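PDB 3IK2: endoglucanase A from Clostridium acetobutylicum, which probably hydrolyses internal beta-1,4-glucosidic bonds of cellulose, as a family 44 glycoside hydrolase with a TIM-like barrel. Local coordinates for residues A282-T291 with N296-A306. Sequence-based numbering, arbitrary orientation.
Sequences AKGGGQRVTT and NVDCNKARMQA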
# COMPACT_ATOMS: atom_id res chain seq x y z
N ALA A 282 8.77 3.26 14.48
CA ALA A 282 8.95 4.55 15.16
C ALA A 282 8.21 4.60 16.49
O ALA A 282 7.03 4.23 16.58
CB ALA A 282 8.49 5.68 14.24
N LYS A 283 8.91 5.04 17.54
CA LYS A 283 8.30 5.16 18.85
C LYS A 283 8.29 6.61 19.30
O LYS A 283 9.17 7.41 18.91
CB LYS A 283 9.08 4.35 19.90
CG LYS A 283 9.13 2.83 19.64
CD LYS A 283 10.16 2.19 20.57
CE LYS A 283 9.64 2.30 21.99
NZ LYS A 283 10.54 1.67 22.98
N GLY A 284 7.30 6.93 20.13
CA GLY A 284 7.34 8.14 20.97
C GLY A 284 6.66 7.85 22.31
O GLY A 284 5.75 7.04 22.37
N GLY A 285 7.11 8.52 23.37
CA GLY A 285 6.58 8.31 24.72
C GLY A 285 6.62 6.86 25.14
O GLY A 285 5.75 6.38 25.87
N GLY A 286 7.66 6.16 24.68
CA GLY A 286 7.83 4.73 24.96
C GLY A 286 6.84 3.80 24.30
O GLY A 286 6.65 2.68 24.77
N GLN A 287 6.18 4.26 23.22
CA GLN A 287 5.18 3.44 22.50
C GLN A 287 5.40 3.48 20.98
O GLN A 287 5.70 4.53 20.42
CB GLN A 287 3.73 3.88 22.78
CG GLN A 287 3.26 3.72 24.22
CD GLN A 287 3.14 2.26 24.67
OE1 GLN A 287 2.76 1.36 23.89
NE2 GLN A 287 3.49 2.02 25.95
N ARG A 288 5.20 2.34 20.34
CA ARG A 288 5.18 2.24 18.89
C ARG A 288 3.98 3.01 18.33
O ARG A 288 2.87 2.92 18.88
CB ARG A 288 5.17 0.79 18.46
CG ARG A 288 5.50 0.60 17.00
CD ARG A 288 5.49 -0.86 16.69
NE ARG A 288 5.60 -1.06 15.26
CZ ARG A 288 5.59 -2.24 14.67
NH1 ARG A 288 5.44 -3.33 15.41
NH2 ARG A 288 5.69 -2.33 13.34
N VAL A 289 4.20 3.80 17.27
CA VAL A 289 3.19 4.79 16.81
C VAL A 289 1.92 4.16 16.23
O VAL A 289 0.87 4.80 16.11
CB VAL A 289 3.81 5.83 15.82
CG1 VAL A 289 4.96 6.57 16.46
CG2 VAL A 289 4.30 5.16 14.49
N THR A 290 2.04 2.88 15.87
CA THR A 290 0.93 2.06 15.37
C THR A 290 -0.17 1.86 16.43
O THR A 290 -1.23 1.36 16.11
CB THR A 290 1.44 0.65 14.90
OG1 THR A 290 2.29 0.10 15.91
CG2 THR A 290 2.26 0.76 13.60
N THR A 291 0.09 2.25 17.68
CA THR A 291 -0.94 2.15 18.73
C THR A 291 -2.21 2.97 18.46
O THR A 291 -2.16 3.99 17.79
CB THR A 291 -0.42 2.54 20.14
OG1 THR A 291 -1.51 2.44 21.06
CG2 THR A 291 0.11 4.00 20.19
N ASN A 296 -1.26 9.64 24.61
CA ASN A 296 0.19 9.77 24.69
C ASN A 296 0.67 10.78 23.66
O ASN A 296 0.75 10.47 22.46
CB ASN A 296 0.83 8.39 24.45
CG ASN A 296 2.30 8.35 24.70
OD1 ASN A 296 3.00 9.36 24.61
ND2 ASN A 296 2.80 7.16 25.01
N VAL A 297 0.98 11.99 24.13
CA VAL A 297 1.29 13.12 23.24
C VAL A 297 2.61 12.98 22.48
O VAL A 297 2.69 13.30 21.28
CB VAL A 297 1.22 14.47 24.00
CG1 VAL A 297 1.84 15.62 23.17
CG2 VAL A 297 -0.22 14.79 24.37
N ASP A 298 3.64 12.48 23.17
CA ASP A 298 4.93 12.22 22.49
C ASP A 298 4.82 11.10 21.47
O ASP A 298 5.54 11.10 20.47
CB ASP A 298 6.04 11.91 23.50
CG ASP A 298 6.56 13.17 24.19
OD1 ASP A 298 6.05 14.27 23.93
OD2 ASP A 298 7.52 13.06 24.99
N CYS A 299 3.93 10.15 21.73
CA CYS A 299 3.61 9.15 20.74
C CYS A 299 2.87 9.82 19.55
O CYS A 299 3.23 9.57 18.40
CB CYS A 299 2.83 7.98 21.35
SG CYS A 299 2.68 6.54 20.27
N ASN A 300 1.87 10.66 19.83
CA ASN A 300 1.17 11.41 18.77
C ASN A 300 2.13 12.21 17.89
O ASN A 300 2.00 12.25 16.63
CB ASN A 300 0.08 12.32 19.33
CG ASN A 300 -1.01 11.56 20.10
OD1 ASN A 300 -1.13 10.35 20.03
ND2 ASN A 300 -1.85 12.32 20.82
N LYS A 301 3.13 12.82 18.54
CA LYS A 301 4.13 13.65 17.84
C LYS A 301 5.04 12.83 16.94
O LYS A 301 5.26 13.18 15.79
CB LYS A 301 4.98 14.45 18.85
CG LYS A 301 4.25 15.62 19.38
CD LYS A 301 4.97 16.29 20.54
CE LYS A 301 4.21 17.54 20.95
NZ LYS A 301 4.70 18.11 22.23
N ALA A 302 5.58 11.75 17.49
CA ALA A 302 6.36 10.80 16.73
C ALA A 302 5.60 10.27 15.52
O ALA A 302 6.22 9.99 14.48
CB ALA A 302 6.78 9.64 17.63
N ARG A 303 4.28 10.11 15.67
CA ARG A 303 3.41 9.58 14.62
C ARG A 303 3.45 10.45 13.37
O ARG A 303 3.67 9.96 12.28
CB ARG A 303 1.96 9.41 15.11
CG ARG A 303 0.95 8.97 14.04
CD ARG A 303 -0.46 8.65 14.62
NE ARG A 303 -0.38 7.60 15.62
CZ ARG A 303 -0.60 7.76 16.93
NH1 ARG A 303 -0.94 8.96 17.41
NH2 ARG A 303 -0.48 6.73 17.75
N MET A 304 3.25 11.76 13.56
CA MET A 304 3.26 12.74 12.46
C MET A 304 4.64 12.94 11.86
O MET A 304 4.74 13.26 10.69
CB MET A 304 2.70 14.08 12.96
CG MET A 304 1.27 13.98 13.49
SD MET A 304 0.62 15.57 14.06
CE MET A 304 1.37 15.69 15.70
N GLN A 305 5.70 12.72 12.64
CA GLN A 305 7.08 12.74 12.12
C GLN A 305 7.47 11.46 11.39
O GLN A 305 8.39 11.46 10.57
CB GLN A 305 8.09 13.01 13.24
CG GLN A 305 7.88 14.33 14.03
CD GLN A 305 7.75 15.55 13.13
OE1 GLN A 305 8.33 15.58 12.05
NE2 GLN A 305 6.99 16.57 13.58
N ALA A 306 6.81 10.36 11.73
CA ALA A 306 7.24 9.02 11.29
C ALA A 306 7.32 8.87 9.76
O ALA A 306 8.24 8.23 9.26
CB ALA A 306 6.38 7.91 11.93
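Val289 O is gripped side-on by two nitrogens of Arg303, NH2 at 2.9 Å and NE at 3.1 Å. The Arg303 chain leaves the helix extended and bends at its third torsion (chi3 -59°), which turns this edge toward the loop. NH1 bonds to Asn300 OD1, which like Val289 O lies at the guanidinium edge, near its plane, and these bonds restrict the group's rotation; Ser362 OG is a further partner of NH1.

At the other end of the helix, the N-cap residue Asn296 works twice. Its OD1 accepts from Cys299 N at 3.1 Å, while its ND2 reaches Gly285 O in the type I' turn of the hairpin; that bond is nearly straight (164°), with the oxygen in the amide plane of Asn296 but ND2 above the plane of the Gly285 carbonyl, 41° out of it.

Between these anchors the packing is close. Cys299 SG lies 3.6 Å from Thr291 CG2, and Ala302 CB sits 3.7 Å from Gly284 CA, where the bare glycine lets the helix approach. Val289 CG1 also rests on Ala302 CB.

Asn296 thus holds the hairpin tip and Arg303 the following turn, all three hydrogen bonds running from side chains to two main-chain carbonyls, with Val289 and small residues packed between.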